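Local coordinates for pullulanase (PDB 2WAN), which hydrolyses the alpha-1,6-glucosidic linkages of pullulan and probably the branch points of starch-derived polysaccharides, at residues 600-612 against 630-642. Residues are numbered along the deposited sequence; the frame is centred on the assembly and turned at random.
Sequences QKFVLDSVNYWVN and DTMAKISNELHAI. With ACT (acetate ion), chain O.
Gln600 reaches across to helix 630-642 with both ends of its amide. Its NE2 donates an almost straight bond to Thr631 OG1 (3.0 Å, 172°), lying in the amide plane, while OE1 accepts from Lys634 NZ at 2.9 Å. With CG anti to the backbone N (chi1 -173°), the extended chain carries the amide out beside Lys634, whose side chain crosses that of Gln600 at about a right angle. A water takes a bond from NE2 and a weak one from NZ. Thr631 OG1 in turn donates to an acetate ion, probably from the crystallisation liquor, which the Thr631 backbone N also binds.

One turn on, Leu604 lays CD2 against the second helix, 3.7 Å from Ile635 CG1 and close to its backbone N. Glu638 crosses this leucine at about a right angle, and its OE1 accepts a bent bond from Asn608 ND2 (2.9 Å). The same ND2 bonds Leu604 O at 2.8 Å, from the opposite face to Asn608 N. On the inner side, Val607 CG2 meets Leu639 CD1 at 4.1 Å; Ile635 and Leu639 also rest on strand 618-621.

The two segments run in the same direction, their axes inclined by 30°, joined through that strand in the (beta/alpha)8 barrel of the catalytic domain. Apolar branches thus seal the side facing the barrel, while an outer polar row fixes the rotation of the Gln600 amide and links Glu638 through water to Asp605, an arrangement that may ease the repulsion between these two carboxylates.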
loop_
_atom_site.group_PDB
_atom_site.type_symbol
_atom_site.label_atom_id
_atom_site.label_comp_id
_atom_site.label_asym_id
_atom_site.label_seq_id
_atom_site.Cartn_x
_atom_site.Cartn_y
_atom_site.Cartn_z
ATOM N N GLN A 600 7.500 -5.886 10.231
ATOM C CA GLN A 600 7.939 -6.033 8.840
ATOM C C GLN A 600 8.173 -7.509 8.478
ATOM O O GLN A 600 7.757 -7.969 7.410
ATOM C CB GLN A 600 9.215 -5.215 8.580
ATOM C CG GLN A 600 9.653 -5.172 7.094
ATOM C CD GLN A 600 11.043 -4.573 6.946
ATOM O OE1 GLN A 600 12.026 -5.158 7.395
ATOM N NE2 GLN A 600 11.124 -3.391 6.338
ATOM N N LYS A 601 8.852 -8.243 9.360
ATOM C CA LYS A 601 9.085 -9.675 9.138
ATOM C C LYS A 601 7.780 -10.447 8.981
ATOM O O LYS A 601 7.706 -11.346 8.139
ATOM C CB LYS A 601 9.932 -10.275 10.270
ATOM C CG LYS A 601 10.112 -11.804 10.152
ATOM C CD LYS A 601 10.983 -12.337 11.283
ATOM C CE LYS A 601 11.003 -13.873 11.337
ATOM N NZ LYS A 601 11.195 -14.508 9.987
ATOM N N PHE A 602 6.754 -10.086 9.761
ATOM C CA PHE A 602 5.463 -10.744 9.646
ATOM C C PHE A 602 4.912 -10.620 8.218
ATOM O O PHE A 602 4.384 -11.582 7.649
ATOM C CB PHE A 602 4.430 -10.178 10.645
ATOM C CG PHE A 602 3.050 -10.746 10.433
ATOM C CD1 PHE A 602 2.710 -11.967 11.007
ATOM C CD2 PHE A 602 2.115 -10.110 9.590
ATOM C CE1 PHE A 602 1.453 -12.541 10.788
ATOM C CE2 PHE A 602 0.863 -10.687 9.371
ATOM C CZ PHE A 602 0.541 -11.901 9.973
ATOM N N VAL A 603 5.010 -9.419 7.659
ATOM C CA VAL A 603 4.526 -9.185 6.299
ATOM C C VAL A 603 5.376 -9.955 5.289
ATOM O O VAL A 603 4.836 -10.622 4.393
ATOM C CB VAL A 603 4.485 -7.666 5.966
ATOM C CG1 VAL A 603 4.076 -7.434 4.489
ATOM C CG2 VAL A 603 3.505 -6.970 6.898
ATOM N N LEU A 604 6.697 -9.858 5.411
ATOM C CA LEU A 604 7.568 -10.583 4.494
ATOM C C LEU A 604 7.319 -12.090 4.540
ATOM O O LEU A 604 7.246 -12.742 3.494
ATOM C CB LEU A 604 9.044 -10.288 4.798
ATOM C CG LEU A 604 9.490 -8.852 4.499
ATOM C CD1 LEU A 604 10.789 -8.518 5.266
ATOM C CD2 LEU A 604 9.679 -8.664 3.002
ATOM N N ASP A 605 7.217 -12.646 5.747
ATOM C CA ASP A 605 6.943 -14.082 5.879
ATOM C C ASP A 605 5.599 -14.431 5.217
ATOM O O ASP A 605 5.483 -15.454 4.536
ATOM C CB ASP A 605 6.896 -14.516 7.340
ATOM C CG ASP A 605 8.267 -14.532 8.003
ATOM O OD1 ASP A 605 9.292 -14.487 7.311
ATOM O OD2 ASP A 605 8.300 -14.595 9.237
ATOM N N SER A 606 4.605 -13.562 5.406
ATOM C CA SER A 606 3.266 -13.821 4.850
ATOM C C SER A 606 3.264 -13.864 3.316
ATOM O O SER A 606 2.736 -14.802 2.724
ATOM C CB SER A 606 2.253 -12.791 5.344
ATOM O OG SER A 606 0.946 -13.172 4.933
ATOM N N VAL A 607 3.848 -12.860 2.665
ATOM C CA VAL A 607 3.810 -12.839 1.190
ATOM C C VAL A 607 4.638 -14.012 0.633
ATOM O O VAL A 607 4.267 -14.613 -0.367
ATOM C CB VAL A 607 4.212 -11.473 0.554
ATOM C CG1 VAL A 607 3.160 -10.403 0.861
ATOM C CG2 VAL A 607 5.607 -11.023 1.001
ATOM N N ASN A 608 5.732 -14.359 1.303
ATOM C CA ASN A 608 6.492 -15.545 0.889
ATOM C C ASN A 608 5.650 -16.807 0.979
ATOM O O ASN A 608 5.717 -17.653 0.091
ATOM C CB ASN A 608 7.762 -15.715 1.719
ATOM C CG ASN A 608 8.924 -14.916 1.158
ATOM O OD1 ASN A 608 9.622 -15.368 0.248
ATOM N ND2 ASN A 608 9.135 -13.724 1.696
ATOM N N TYR A 609 4.874 -16.917 2.059
ATOM C CA TYR A 609 4.029 -18.092 2.297
ATOM C C TYR A 609 2.967 -18.197 1.195
ATOM O O TYR A 609 2.748 -19.294 0.647
ATOM C CB TYR A 609 3.352 -18.023 3.680
ATOM C CG TYR A 609 2.283 -19.078 3.862
ATOM C CD1 TYR A 609 2.625 -20.439 4.000
ATOM C CD2 TYR A 609 0.929 -18.735 3.880
ATOM C CE1 TYR A 609 1.636 -21.417 4.176
ATOM C CE2 TYR A 609 -0.073 -19.711 4.039
ATOM C CZ TYR A 609 0.292 -21.050 4.186
ATOM O OH TYR A 609 -0.686 -22.015 4.329
ATOM N N TRP A 610 2.295 -17.086 0.882
ATOM C CA TRP A 610 1.272 -17.131 -0.168
ATOM C C TRP A 610 1.843 -17.533 -1.538
ATOM O O TRP A 610 1.241 -18.328 -2.277
ATOM C CB TRP A 610 0.491 -15.808 -0.238
ATOM C CG TRP A 610 -0.523 -15.738 0.871
ATOM C CD1 TRP A 610 -0.374 -15.112 2.075
ATOM C CD2 TRP A 610 -1.808 -16.375 0.903
ATOM N NE1 TRP A 610 -1.499 -15.287 2.851
ATOM C CE2 TRP A 610 -2.395 -16.067 2.157
ATOM C CE3 TRP A 610 -2.524 -17.177 -0.011
ATOM C CZ2 TRP A 610 -3.676 -16.519 2.526
ATOM C CZ3 TRP A 610 -3.814 -17.629 0.349
ATOM C CH2 TRP A 610 -4.372 -17.294 1.617
ATOM N N VAL A 611 3.012 -17.009 -1.885
ATOM C CA VAL A 611 3.644 -17.433 -3.139
ATOM C C VAL A 611 4.064 -18.909 -3.079
ATOM O O VAL A 611 3.802 -19.680 -4.000
ATOM C CB VAL A 611 4.861 -16.542 -3.469
ATOM C CG1 VAL A 611 5.688 -17.170 -4.617
ATOM C CG2 VAL A 611 4.365 -15.110 -3.835
ATOM N N ASN A 612 4.735 -19.304 -1.999
ATOM C CA ASN A 612 5.262 -20.669 -1.922
ATOM C C ASN A 612 4.166 -21.736 -1.809
ATOM O O ASN A 612 4.206 -22.743 -2.523
ATOM C CB ASN A 612 6.262 -20.793 -0.776
ATOM C CG ASN A 612 7.598 -20.092 -1.061
ATOM O OD1 ASN A 612 8.086 -20.037 -2.205
ATOM N ND2 ASN A 612 8.203 -19.559 0.000
ATOM N N ASP A 630 11.148 1.337 2.336
ATOM C CA ASP A 630 12.101 0.326 2.756
ATOM C C ASP A 630 11.471 -1.055 2.762
ATOM O O ASP A 630 12.061 -2.024 2.281
ATOM C CB ASP A 630 12.671 0.678 4.136
ATOM C CG ASP A 630 13.640 1.863 4.080
ATOM O OD1 ASP A 630 13.951 2.343 2.969
ATOM O OD2 ASP A 630 14.093 2.310 5.156
ATOM N N THR A 631 10.249 -1.122 3.277
ATOM C CA THR A 631 9.489 -2.371 3.301
ATOM C C THR A 631 9.152 -2.893 1.898
ATOM O O THR A 631 9.338 -4.079 1.617
ATOM C CB THR A 631 8.229 -2.215 4.167
ATOM O OG1 THR A 631 8.632 -1.961 5.525
ATOM C CG2 THR A 631 7.346 -3.481 4.139
ATOM N N MET A 632 8.683 -2.014 1.013
ATOM C CA MET A 632 8.343 -2.440 -0.352
ATOM C C MET A 632 9.569 -2.903 -1.146
ATOM O O MET A 632 9.492 -3.818 -1.954
ATOM C CB MET A 632 7.613 -1.333 -1.118
ATOM C CG MET A 632 6.211 -0.987 -0.603
ATOM S SD MET A 632 5.166 -2.423 -0.249
ATOM C CE MET A 632 5.285 -3.381 -1.739
ATOM N N ALA A 633 10.699 -2.236 -0.922
ATOM C CA ALA A 633 11.943 -2.662 -1.536
ATOM C C ALA A 633 12.280 -4.085 -1.089
ATOM O O ALA A 633 12.705 -4.907 -1.896
ATOM C CB ALA A 633 13.074 -1.678 -1.177
ATOM N N LYS A 634 12.087 -4.377 0.199
ATOM C CA LYS A 634 12.404 -5.721 0.710
ATOM C C LYS A 634 11.441 -6.782 0.191
ATOM O O LYS A 634 11.861 -7.897 -0.144
ATOM C CB LYS A 634 12.446 -5.756 2.231
ATOM C CG LYS A 634 13.648 -5.071 2.840
ATOM C CD LYS A 634 13.605 -5.211 4.356
ATOM C CE LYS A 634 14.896 -4.738 4.995
ATOM N NZ LYS A 634 14.774 -4.872 6.473
ATOM N N ILE A 635 10.150 -6.445 0.152
ATOM C CA ILE A 635 9.155 -7.339 -0.434
ATOM C C ILE A 635 9.539 -7.665 -1.876
ATOM O O ILE A 635 9.599 -8.842 -2.269
ATOM C CB ILE A 635 7.731 -6.736 -0.364
ATOM C CG1 ILE A 635 7.228 -6.746 1.088
ATOM C CG2 ILE A 635 6.751 -7.490 -1.327
ATOM C CD1 ILE A 635 5.939 -5.957 1.312
ATOM N N SER A 636 9.799 -6.626 -2.668
ATOM C CA SER A 636 10.172 -6.806 -4.073
ATOM C C SER A 636 11.433 -7.667 -4.209
ATOM O O SER A 636 11.457 -8.639 -4.969
ATOM C CB SER A 636 10.361 -5.434 -4.747
ATOM O OG SER A 636 10.778 -5.598 -6.092
ATOM N N ASN A 637 12.478 -7.334 -3.452
ATOM C CA ASN A 637 13.729 -8.091 -3.526
ATOM C C ASN A 637 13.575 -9.569 -3.145
ATOM O O ASN A 637 14.113 -10.442 -3.823
ATOM C CB ASN A 637 14.824 -7.402 -2.700
ATOM C CG ASN A 637 15.278 -6.077 -3.311
ATOM O OD1 ASN A 637 14.946 -5.756 -4.450
ATOM N ND2 ASN A 637 16.027 -5.297 -2.544
ATOM N N GLU A 638 12.851 -9.846 -2.061
ATOM C CA GLU A 638 12.649 -11.232 -1.622
ATOM C C GLU A 638 11.831 -12.028 -2.628
ATOM O O GLU A 638 12.209 -13.147 -3.006
ATOM C CB GLU A 638 11.988 -11.297 -0.242
ATOM C CG GLU A 638 12.909 -10.877 0.894
ATOM C CD GLU A 638 12.399 -11.270 2.267
ATOM O OE1 GLU A 638 11.382 -12.003 2.378
ATOM O OE2 GLU A 638 13.035 -10.826 3.248
ATOM N N LEU A 639 10.718 -11.449 -3.081
ATOM C CA LEU A 639 9.880 -12.178 -4.018
ATOM C C LEU A 639 10.532 -12.339 -5.398
ATOM O O LEU A 639 10.384 -13.401 -6.018
ATOM C CB LEU A 639 8.473 -11.581 -4.114
ATOM C CG LEU A 639 7.698 -11.638 -2.792
ATOM C CD1 LEU A 639 6.352 -10.967 -2.995
ATOM C CD2 LEU A 639 7.535 -13.083 -2.259
ATOM N N HIS A 640 11.269 -11.326 -5.864
ATOM C CA HIS A 640 11.925 -11.430 -7.184
ATOM C C HIS A 640 13.095 -12.422 -7.157
ATOM O O HIS A 640 13.468 -12.984 -8.183
ATOM C CB HIS A 640 12.369 -10.061 -7.725
ATOM C CG HIS A 640 11.225 -9.168 -8.121
ATOM N ND1 HIS A 640 10.144 -9.611 -8.851
ATOM C CD2 HIS A 640 11.006 -7.851 -7.887
ATOM C CE1 HIS A 640 9.303 -8.603 -9.048
ATOM N NE2 HIS A 640 9.808 -7.523 -8.478
ATOM N N ALA A 641 13.656 -12.641 -5.975
ATOM C CA ALA A 641 14.660 -13.700 -5.806
ATOM C C ALA A 641 14.069 -15.097 -6.010
ATOM O O ALA A 641 14.761 -16.005 -6.481
ATOM C CB ALA A 641 15.346 -13.587 -4.432
ATOM N N ILE A 642 12.796 -15.268 -5.656
ATOM C CA ILE A 642 12.083 -16.523 -5.900
ATOM C C ILE A 642 11.755 -16.617 -7.394
ATOM O O ILE A 642 12.034 -17.627 -8.041
ATOM C CB ILE A 642 10.802 -16.593 -5.040
ATOM C CG1 ILE A 642 11.181 -16.726 -3.561
ATOM C CG2 ILE A 642 9.862 -17.753 -5.486
ATOM C CD1 ILE A 642 10.091 -16.328 -2.639
HETATM C C ACT O . 9.212 1.675 6.142
HETATM O O ACT O . 9.361 0.816 5.233
HETATM O OXT ACT O . 9.714 2.807 5.974
HETATM C CH3 ACT O . 8.447 1.389 7.383
HETATM O O HOH W 1 13.644 -1.852 6.394
HETATM O O HOH W 2 10.249 -13.759 4.778
#